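Local coordinates for VP5 (Halorubrum pleomorphic virus 2, PDB 6QGI), which serves as an envelope protein of a pleomorphic virus of haloarchaea and probably drives fusion of the viral membrane with that of the host, at residues A122-I127 and L220-A225; V179-V184 and S190-P195; K49-T54 and W117-A122; S126-V131 and E154-N159. One frame throughout, in Å; residues are numbered along the deposited sequence.

How the contacts relate
Helix 91-133 carries three of the four contacts. Contact 3 sets its 117-122 turn against helix 37-60, contact 1 follows with 122-127 and contact 4 with 126-131. The centres of contacts 1 and 3 lie only about 6 Å apart, joined by the salt bridge from Arg51 NE to Glu123 OE2 at 2.8 Å. Contact 4 is centred about 9 Å from contact 1. Contact 2, the hairpin, is centred about 11 Å from contact 1 and shares its sheet with contact 4, Glu183 N lying 2.7 Å from Leu157 O. It also meets contact 3, where Gly180 O is 2.8 Å from Trp117 NE1. None of the four includes the glycosylated Asn396.

Contact 1: A122-I127 and L220-A225; sequences AELDSI and LVYLNA
Leu124 swings CG opposite its backbone N (chi1 178°), whereas Leu223 keeps CG back beside its own N (chi1 -70°), and the two leucines run antiparallel alongside one another until Leu124 CD2 meets Leu223 CD1 at 3.7 Å. The other branch of Leu124 goes to the phenol, CD1 coming obliquely to within 3.4 Å of Tyr222 OH. Ile127, pointing against the tyrosine, brings CD1 to 3.9 Å from Tyr222 OH. Within its own segment, Leu223 CG covers one face of the Tyr222 ring near the rim, 3.5 Å above the plane.

No direct hydrogen bond joins the two segments. A water in the ring plane, at the edge of Tyr222, accepts from Tyr222 OH at 2.7 Å and donates to Glu123 OE2 at 2.7 Å. That carboxylate is salt-bridged through OE2 to Arg51 and takes the backbone N of Asp29 on OE1. Helix 91-133 is thus tied to the short loop between strand 218-221 and helix 225-253. The buried hydroxyl, flanked by methyls of Leu124 and Ile127, donates a hydrogen bond to the water, and Arg51, from outside the two segments, probably keeps the carboxylate charged and the water polarised.

Contact 2: V179-V184 and S190-P195; sequences VGTVEV and SYYYDP
Val182 and Tyr193 form a hydrogen-bonded pair of the antiparallel hairpin 176-186/189-193, Val184 and Tyr191 the next, with Glu183 and Tyr192 as the non-hydrogen-bonded pair between them. The short strands run 158° apart. Val182 N gives a nearly straight bond to Tyr193 O (2.9 Å, 165°), in the carbonyl plane and on a lone pair; Tyr191 N to Val184 O is 2.8 Å.

On the Val182 face the Tyr193 ring is a bump that fills the hollow beside Val184. With CG placed beside its backbone N, it leans diagonally off its partner Val182 toward Val184, whose CG2 fits against CE2 of Tyr193 at 3.7 Å. Tyr191 contributes only its stem here: its CB meets Val184 CB at 4.0 Å, its ring turns off, and Tyr191 OH hydrogen-bonds Asp202. On the other face of the sheet, Glu183 is extended and lies alongside the Tyr192 ring, pointing the same way, with the carboxylate and ring planes 47° apart and Glu183 CG 3.6 Å from Tyr192 CE1. Thr181 OG1, hydrogen-bonded to Asp165 O and Asn159 ND2, comes to the ring edge, 3.7 Å from Tyr192 CD1. Beyond the last bridged pair, Val182-Tyr193, Val179 CG1 meets the Pro195 ring at CD, 3.9 Å away.

Strand 155-159 pairs with strand 176-186 through backbone bonds of Thr181 and Glu183, and its Asn159 bonds the carboxylate of Glu183. Val179 and Pro195 rest on helix 91-133, while Tyr193 and Pro195 also touch helix 225-253.

Contact 3: K49-T54 and W117-A122; sequences KTRKST and WNESVA
Arg51 crosses from helix 37-60 to helix 91-133 at Ser120, where the CA atoms of these two residues stand 6.8 Å apart. Its CG lies opposite the backbone N, aimed at the other helix, and the chain then folds twice in the same sense (chi2 55°, chi3 64°). This double bend lays the methylene part of the arginine on the serine: Arg51 CD is 3.4 Å from Ser120 OG and 3.9 Å from Ser120 CB. Beyond the bend the guanidinium passes over Glu119, with Glu119 CB over one of its faces and Glu119 CG 4.1 Å from Arg51 NH2.

Close as they are, the two charged groups do not pair. Glu119 bends at chi2 and carries its carboxylate off, leaving Glu119 OE2 5.3 Å from Arg51 NH2 and the two planes 56° apart; OE2 binds the backbone N of Ser28 instead. The guanidinium uses NE for Glu123 and NH1 for the carbonyl of Val26. Ser120 keeps OG beside its own backbone N and bonds Thr116 O one turn back, with Asn55 ND2 as another partner.

The helices therefore meet through one folded arginine laid over Ser120 and the stem of Glu119. Tyr222 touches Arg51 and Leu223 touches Ser120 from the loop after strand 218-221, while Trp117 and Asn118 of the same helical segment pack on strand 176-186.

Contact 4: S126-V131 and E154-N159; sequences SILSTV and EDLLAN
Leu128 is the one side chain of segment 126-131 that meets segment 154-159, and it does so with both methyls. Keeping CG beside its backbone N (chi1 -57°), it lowers CD1 onto the strand backbone, 3.6 Å from Leu156 O, 3.7 Å from Ala158 N and 3.9 Å from Leu157 CA. Ala158 offers its CB to the same methyl at 3.9 Å, so this end is close-fitting. Leu128 CD2 also sits against Leu156 O (3.7 Å), while its approach to Leu156 CD2 is looser, 4.4 Å.

The looser, partly exposed flank is that of Leu157. Its CB points away from the helix, and its side chain comes no nearer than 5.1 Å to segment 126-131, turning instead to Lys139 and Glu183. Helix and strand axes stay 8.5 Å apart at 132°, bridged by the leucine. Ala158 also touches Leu124 and Val121, one and two turns earlier on the helix.

No hydrogen bond crosses the contact. Though Leu128 methyls press on Leu156 O, that carbonyl is satisfied by Lys139 NZ, which also pairs with Asp155, so helix and sheet are held here by apolar burial while the strand's polar group is met by Lys139 rather than by the helix.

Contact 1: A122-I127 and L220-A225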
# COMPACT_ATOMS: atom_id res chain seq x y z
N ALA A 122 -8.26 11.03 14.35
CA ALA A 122 -7.93 12.42 14.70
C ALA A 122 -8.40 13.38 13.60
O ALA A 122 -9.00 14.42 13.90
CB ALA A 122 -6.43 12.56 14.91
N GLU A 123 -8.14 13.02 12.33
CA GLU A 123 -8.54 13.77 11.13
C GLU A 123 -10.06 13.79 11.01
O GLU A 123 -10.62 14.83 10.65
CB GLU A 123 -7.91 13.13 9.89
CG GLU A 123 -8.04 13.93 8.62
CD GLU A 123 -7.47 13.19 7.43
OE1 GLU A 123 -6.57 13.74 6.76
OE2 GLU A 123 -7.92 12.05 7.16
N LEU A 124 -10.72 12.65 11.33
CA LEU A 124 -12.17 12.52 11.31
C LEU A 124 -12.78 13.44 12.36
O LEU A 124 -13.77 14.10 12.08
CB LEU A 124 -12.63 11.06 11.53
CG LEU A 124 -14.15 10.79 11.58
CD1 LEU A 124 -14.82 11.12 10.25
CD2 LEU A 124 -14.44 9.35 11.97
N ASP A 125 -12.15 13.52 13.56
CA ASP A 125 -12.60 14.37 14.66
C ASP A 125 -12.59 15.84 14.24
O ASP A 125 -13.57 16.55 14.51
CB ASP A 125 -11.76 14.16 15.92
CG ASP A 125 -12.26 14.91 17.14
OD1 ASP A 125 -13.49 14.83 17.43
OD2 ASP A 125 -11.44 15.56 17.82
N SER A 126 -11.52 16.28 13.54
CA SER A 126 -11.41 17.65 13.04
C SER A 126 -12.34 17.89 11.83
O SER A 126 -12.72 19.04 11.61
CB SER A 126 -9.96 18.02 12.71
OG SER A 126 -9.35 17.10 11.82
N ILE A 127 -12.75 16.82 11.10
CA ILE A 127 -13.74 16.93 10.02
C ILE A 127 -15.09 17.23 10.68
O ILE A 127 -15.73 18.23 10.34
CB ILE A 127 -13.81 15.67 9.10
CG1 ILE A 127 -12.61 15.58 8.14
CG2 ILE A 127 -15.14 15.61 8.32
CD1 ILE A 127 -12.24 14.14 7.71
N LEU A 220 -18.02 7.01 -0.50
CA LEU A 220 -16.97 6.06 -0.18
C LEU A 220 -16.98 5.67 1.29
O LEU A 220 -17.32 6.48 2.14
CB LEU A 220 -15.56 6.56 -0.60
CG LEU A 220 -15.01 7.83 0.05
CD1 LEU A 220 -14.31 7.53 1.37
CD2 LEU A 220 -14.04 8.49 -0.86
N VAL A 221 -16.56 4.43 1.57
CA VAL A 221 -16.42 3.90 2.92
C VAL A 221 -14.93 3.87 3.23
O VAL A 221 -14.11 3.49 2.39
CB VAL A 221 -17.09 2.52 3.12
CG1 VAL A 221 -17.12 2.12 4.59
CG2 VAL A 221 -18.49 2.51 2.55
N TYR A 222 -14.58 4.31 4.44
CA TYR A 222 -13.22 4.34 4.96
C TYR A 222 -13.32 4.22 6.47
O TYR A 222 -14.43 4.32 7.00
CB TYR A 222 -12.47 5.60 4.47
CG TYR A 222 -12.51 6.81 5.39
CD1 TYR A 222 -13.71 7.45 5.68
CD2 TYR A 222 -11.33 7.37 5.88
CE1 TYR A 222 -13.74 8.58 6.50
CE2 TYR A 222 -11.35 8.51 6.67
CZ TYR A 222 -12.56 9.11 6.99
OH TYR A 222 -12.58 10.21 7.81
N LEU A 223 -12.20 3.97 7.17
CA LEU A 223 -12.17 3.78 8.63
C LEU A 223 -13.12 2.62 9.03
O LEU A 223 -13.78 2.68 10.07
CB LEU A 223 -12.52 5.08 9.39
CG LEU A 223 -11.49 6.18 9.34
CD1 LEU A 223 -11.99 7.43 10.01
CD2 LEU A 223 -10.24 5.76 10.00
N ASN A 224 -13.18 1.57 8.17
CA ASN A 224 -14.00 0.39 8.37
C ASN A 224 -13.21 -0.60 9.22
O ASN A 224 -12.29 -1.24 8.70
CB ASN A 224 -14.43 -0.21 7.01
CG ASN A 224 -15.40 -1.38 7.07
OD1 ASN A 224 -15.87 -1.81 8.12
ND2 ASN A 224 -15.72 -1.92 5.90
N ALA A 225 -13.55 -0.71 10.52
CA ALA A 225 -12.88 -1.60 11.49
C ALA A 225 -12.89 -3.08 11.06
O ALA A 225 -12.00 -3.83 11.46
CB ALA A 225 -13.52 -1.44 12.85
O HOH W 1 -9.97 10.77 8.39

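Contact 2: V179-V184 and S190-P195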
# COMPACT_ATOMS: atom_id res chain seq x y z
N VAL A 179 -5.50 4.14 21.51
CA VAL A 179 -5.96 4.00 20.13
C VAL A 179 -7.31 4.69 19.99
O VAL A 179 -8.22 4.47 20.79
CB VAL A 179 -5.99 2.53 19.62
CG1 VAL A 179 -6.55 2.44 18.20
CG2 VAL A 179 -4.60 1.90 19.68
N GLY A 180 -7.40 5.53 18.95
CA GLY A 180 -8.59 6.30 18.61
C GLY A 180 -9.77 5.42 18.27
O GLY A 180 -9.59 4.33 17.72
N THR A 181 -10.99 5.88 18.63
CA THR A 181 -12.20 5.10 18.35
C THR A 181 -13.21 5.86 17.52
O THR A 181 -13.38 7.07 17.68
CB THR A 181 -12.89 4.59 19.63
OG1 THR A 181 -13.37 5.70 20.41
CG2 THR A 181 -12.03 3.66 20.45
N VAL A 182 -13.90 5.13 16.64
CA VAL A 182 -15.01 5.62 15.83
C VAL A 182 -16.27 5.26 16.63
O VAL A 182 -16.54 4.08 16.87
CB VAL A 182 -15.01 5.05 14.38
CG1 VAL A 182 -16.16 5.63 13.56
CG2 VAL A 182 -13.67 5.32 13.69
N GLU A 183 -16.97 6.28 17.13
CA GLU A 183 -18.14 6.16 18.00
C GLU A 183 -19.46 6.31 17.23
O GLU A 183 -19.61 7.23 16.44
CB GLU A 183 -18.06 7.23 19.10
CG GLU A 183 -19.11 7.15 20.19
CD GLU A 183 -18.96 8.17 21.31
OE1 GLU A 183 -19.97 8.44 21.99
OE2 GLU A 183 -17.84 8.69 21.51
N VAL A 184 -20.42 5.41 17.52
CA VAL A 184 -21.78 5.43 16.99
C VAL A 184 -22.69 5.64 18.19
O VAL A 184 -22.84 4.72 19.00
CB VAL A 184 -22.17 4.16 16.18
CG1 VAL A 184 -23.60 4.26 15.64
CG2 VAL A 184 -21.19 3.91 15.04
N SER A 190 -23.49 3.17 23.29
CA SER A 190 -22.69 3.66 22.16
C SER A 190 -21.78 2.55 21.62
O SER A 190 -21.37 1.68 22.38
CB SER A 190 -21.85 4.87 22.57
OG SER A 190 -22.68 5.96 22.91
N TYR A 191 -21.49 2.58 20.31
CA TYR A 191 -20.60 1.59 19.70
C TYR A 191 -19.25 2.22 19.43
O TYR A 191 -19.19 3.29 18.84
CB TYR A 191 -21.19 1.00 18.40
CG TYR A 191 -22.37 0.07 18.58
CD1 TYR A 191 -22.74 -0.41 19.83
CD2 TYR A 191 -23.11 -0.36 17.48
CE1 TYR A 191 -23.82 -1.27 19.99
CE2 TYR A 191 -24.19 -1.23 17.63
CZ TYR A 191 -24.54 -1.69 18.88
OH TYR A 191 -25.60 -2.54 19.03
N TYR A 192 -18.17 1.56 19.86
CA TYR A 192 -16.82 2.07 19.65
C TYR A 192 -16.05 1.13 18.74
O TYR A 192 -16.04 -0.08 18.97
CB TYR A 192 -16.10 2.29 20.99
CG TYR A 192 -16.83 3.24 21.92
CD1 TYR A 192 -16.58 4.61 21.88
CD2 TYR A 192 -17.75 2.77 22.86
CE1 TYR A 192 -17.23 5.48 22.75
CE2 TYR A 192 -18.41 3.63 23.72
CZ TYR A 192 -18.14 4.99 23.67
OH TYR A 192 -18.79 5.85 24.52
N TYR A 193 -15.44 1.67 17.68
CA TYR A 193 -14.68 0.89 16.70
C TYR A 193 -13.21 1.24 16.73
O TYR A 193 -12.85 2.42 16.71
CB TYR A 193 -15.20 1.10 15.27
CG TYR A 193 -16.68 0.88 15.06
CD1 TYR A 193 -17.36 -0.15 15.70
CD2 TYR A 193 -17.39 1.67 14.15
CE1 TYR A 193 -18.72 -0.36 15.48
CE2 TYR A 193 -18.74 1.44 13.91
CZ TYR A 193 -19.40 0.43 14.57
OH TYR A 193 -20.74 0.25 14.35
N ASP A 194 -12.37 0.21 16.72
CA ASP A 194 -10.92 0.32 16.69
C ASP A 194 -10.38 -0.95 15.97
O ASP A 194 -11.16 -1.90 15.80
CB ASP A 194 -10.34 0.50 18.12
CG ASP A 194 -10.65 -0.59 19.12
OD1 ASP A 194 -11.34 -1.53 18.76
OD2 ASP A 194 -10.19 -0.50 20.25
N PRO A 195 -9.11 -1.01 15.51
CA PRO A 195 -8.65 -2.21 14.79
C PRO A 195 -8.66 -3.51 15.62
O PRO A 195 -8.66 -4.60 15.03
CB PRO A 195 -7.22 -1.86 14.38
CG PRO A 195 -7.15 -0.39 14.44
CD PRO A 195 -8.06 0.02 15.54

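Contact 3: K49-T54 and W117-A122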
# COMPACT_ATOMS: atom_id res chain seq x y z
N LYS A 49 -11.11 10.35 0.84
CA LYS A 49 -10.64 9.59 -0.32
C LYS A 49 -9.14 9.40 -0.25
O LYS A 49 -8.66 8.31 -0.55
CB LYS A 49 -11.04 10.30 -1.63
CG LYS A 49 -10.84 9.47 -2.89
CD LYS A 49 -11.09 10.30 -4.14
CE LYS A 49 -11.26 9.42 -5.35
NZ LYS A 49 -12.46 9.81 -6.14
N THR A 50 -8.41 10.46 0.14
CA THR A 50 -6.96 10.44 0.28
C THR A 50 -6.58 9.59 1.49
O THR A 50 -5.63 8.82 1.40
CB THR A 50 -6.41 11.87 0.35
OG1 THR A 50 -6.94 12.62 -0.74
CG2 THR A 50 -4.88 11.91 0.29
N ARG A 51 -7.34 9.71 2.60
CA ARG A 51 -7.08 8.91 3.80
C ARG A 51 -7.28 7.43 3.51
O ARG A 51 -6.43 6.63 3.91
CB ARG A 51 -7.97 9.35 4.99
CG ARG A 51 -7.65 8.66 6.33
CD ARG A 51 -6.19 8.79 6.78
NE ARG A 51 -5.83 10.18 7.04
CZ ARG A 51 -4.60 10.60 7.30
NH1 ARG A 51 -3.59 9.74 7.35
NH2 ARG A 51 -4.36 11.89 7.52
N LYS A 52 -8.37 7.06 2.80
CA LYS A 52 -8.68 5.68 2.41
C LYS A 52 -7.58 5.12 1.51
O LYS A 52 -7.22 3.96 1.67
CB LYS A 52 -10.03 5.62 1.68
CG LYS A 52 -10.56 4.21 1.47
CD LYS A 52 -11.30 4.10 0.15
CE LYS A 52 -11.89 2.73 -0.07
NZ LYS A 52 -10.86 1.69 -0.33
N SER A 53 -7.05 5.95 0.60
CA SER A 53 -5.99 5.57 -0.32
C SER A 53 -4.67 5.35 0.42
O SER A 53 -4.05 4.32 0.18
CB SER A 53 -5.82 6.61 -1.42
OG SER A 53 -5.03 6.07 -2.47
N THR A 54 -4.25 6.27 1.32
CA THR A 54 -3.00 6.14 2.09
C THR A 54 -3.09 4.99 3.12
O THR A 54 -2.07 4.36 3.40
CB THR A 54 -2.58 7.46 2.76
OG1 THR A 54 -3.56 7.87 3.71
CG2 THR A 54 -2.28 8.57 1.76
N TRP A 117 -4.23 4.36 12.11
CA TRP A 117 -5.64 4.38 12.51
C TRP A 117 -5.92 5.64 13.33
O TRP A 117 -6.94 6.29 13.12
CB TRP A 117 -6.03 3.11 13.30
CG TRP A 117 -7.45 3.11 13.82
CD1 TRP A 117 -7.87 3.51 15.05
CD2 TRP A 117 -8.63 2.67 13.12
NE1 TRP A 117 -9.23 3.36 15.16
CE2 TRP A 117 -9.72 2.85 13.99
CE3 TRP A 117 -8.87 2.15 11.84
CZ2 TRP A 117 -11.04 2.53 13.63
CZ3 TRP A 117 -10.17 1.83 11.48
CH2 TRP A 117 -11.24 2.01 12.37
N ASN A 118 -5.01 5.99 14.28
CA ASN A 118 -5.12 7.16 15.15
C ASN A 118 -5.16 8.46 14.34
O ASN A 118 -6.02 9.30 14.61
CB ASN A 118 -3.98 7.19 16.17
CG ASN A 118 -4.15 6.17 17.26
OD1 ASN A 118 -5.17 5.47 17.34
ND2 ASN A 118 -3.14 6.03 18.11
N GLU A 119 -4.29 8.59 13.32
CA GLU A 119 -4.26 9.77 12.44
C GLU A 119 -5.55 9.90 11.64
O GLU A 119 -5.98 11.02 11.37
CB GLU A 119 -3.05 9.74 11.49
CG GLU A 119 -2.51 11.12 11.15
CD GLU A 119 -2.11 12.01 12.31
OE1 GLU A 119 -1.59 11.48 13.32
OE2 GLU A 119 -2.31 13.24 12.21
N SER A 120 -6.18 8.77 11.30
CA SER A 120 -7.45 8.75 10.57
C SER A 120 -8.61 9.22 11.47
O SER A 120 -9.43 10.02 11.02
CB SER A 120 -7.74 7.35 10.04
OG SER A 120 -6.63 6.72 9.41
N VAL A 121 -8.66 8.74 12.74
CA VAL A 121 -9.69 9.09 13.73
C VAL A 121 -9.52 10.57 14.13
O VAL A 121 -10.52 11.29 14.21
CB VAL A 121 -9.69 8.14 14.97
CG1 VAL A 121 -10.74 8.56 16.00
CG2 VAL A 121 -9.92 6.70 14.55
N ALA A 122 -8.26 11.03 14.35
CA ALA A 122 -7.93 12.42 14.70
C ALA A 122 -8.40 13.38 13.60
O ALA A 122 -9.00 14.42 13.90
CB ALA A 122 -6.43 12.56 14.91

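Contact 4: S126-V131 and E154-N159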
# COMPACT_ATOMS: atom_id res chain seq x y z
N SER A 126 -11.52 16.28 13.54
CA SER A 126 -11.41 17.65 13.04
C SER A 126 -12.34 17.89 11.83
O SER A 126 -12.72 19.04 11.61
CB SER A 126 -9.96 18.02 12.71
OG SER A 126 -9.35 17.10 11.82
N ILE A 127 -12.75 16.82 11.10
CA ILE A 127 -13.74 16.93 10.02
C ILE A 127 -15.09 17.23 10.68
O ILE A 127 -15.73 18.23 10.34
CB ILE A 127 -13.81 15.67 9.10
CG1 ILE A 127 -12.61 15.58 8.14
CG2 ILE A 127 -15.14 15.61 8.32
CD1 ILE A 127 -12.24 14.14 7.71
N LEU A 128 -15.49 16.38 11.66
CA LEU A 128 -16.75 16.49 12.42
C LEU A 128 -16.83 17.83 13.17
O LEU A 128 -17.94 18.31 13.40
CB LEU A 128 -16.93 15.31 13.39
CG LEU A 128 -16.92 13.89 12.81
CD1 LEU A 128 -16.71 12.86 13.89
CD2 LEU A 128 -18.18 13.58 12.04
N SER A 129 -15.68 18.45 13.52
CA SER A 129 -15.63 19.76 14.16
C SER A 129 -16.00 20.83 13.13
O SER A 129 -16.93 21.60 13.35
CB SER A 129 -14.25 20.04 14.75
OG SER A 129 -13.95 19.16 15.82
N THR A 130 -15.31 20.81 11.97
CA THR A 130 -15.50 21.71 10.84
C THR A 130 -16.94 21.60 10.27
O THR A 130 -17.51 22.61 9.86
CB THR A 130 -14.45 21.42 9.74
OG1 THR A 130 -13.15 21.41 10.32
CG2 THR A 130 -14.47 22.43 8.64
N VAL A 131 -17.51 20.38 10.27
CA VAL A 131 -18.87 20.14 9.76
C VAL A 131 -19.90 20.76 10.73
O VAL A 131 -20.67 21.61 10.30
CB VAL A 131 -19.13 18.63 9.47
CG1 VAL A 131 -20.59 18.37 9.13
CG2 VAL A 131 -18.24 18.13 8.32
N GLU A 154 -27.96 8.12 15.88
CA GLU A 154 -28.14 9.32 16.71
C GLU A 154 -27.02 10.34 16.48
O GLU A 154 -27.30 11.54 16.40
CB GLU A 154 -28.27 8.98 18.20
CG GLU A 154 -29.60 8.34 18.56
CD GLU A 154 -30.24 8.83 19.85
OE1 GLU A 154 -29.52 9.32 20.74
OE2 GLU A 154 -31.49 8.72 19.96
N ASP A 155 -25.76 9.86 16.36
CA ASP A 155 -24.57 10.67 16.09
C ASP A 155 -23.38 9.79 15.68
O ASP A 155 -23.31 8.61 16.03
CB ASP A 155 -24.18 11.54 17.31
CG ASP A 155 -23.60 12.91 16.97
OD1 ASP A 155 -23.48 13.23 15.77
OD2 ASP A 155 -23.29 13.67 17.91
N LEU A 156 -22.46 10.39 14.91
CA LEU A 156 -21.21 9.81 14.46
C LEU A 156 -20.11 10.65 15.09
O LEU A 156 -20.02 11.84 14.80
CB LEU A 156 -21.13 9.76 12.92
CG LEU A 156 -19.77 9.44 12.27
CD1 LEU A 156 -19.35 8.00 12.51
CD2 LEU A 156 -19.81 9.73 10.79
N LEU A 157 -19.33 10.05 16.00
CA LEU A 157 -18.27 10.74 16.74
C LEU A 157 -16.91 10.05 16.59
O LEU A 157 -16.84 8.86 16.28
CB LEU A 157 -18.66 10.88 18.22
CG LEU A 157 -19.94 11.68 18.53
CD1 LEU A 157 -20.38 11.48 19.96
CD2 LEU A 157 -19.77 13.16 18.22
N ALA A 158 -15.84 10.81 16.80
CA ALA A 158 -14.47 10.33 16.72
C ALA A 158 -13.72 10.76 17.97
O ALA A 158 -13.68 11.95 18.29
CB ALA A 158 -13.78 10.84 15.47
N ASN A 159 -13.18 9.78 18.71
CA ASN A 159 -12.45 10.01 19.95
C ASN A 159 -10.96 9.75 19.70
O ASN A 159 -10.57 8.58 19.67
CB ASN A 159 -13.01 9.13 21.06
CG ASN A 159 -14.51 9.18 21.13
OD1 ASN A 159 -15.10 10.13 21.65
ND2 ASN A 159 -15.15 8.16 20.61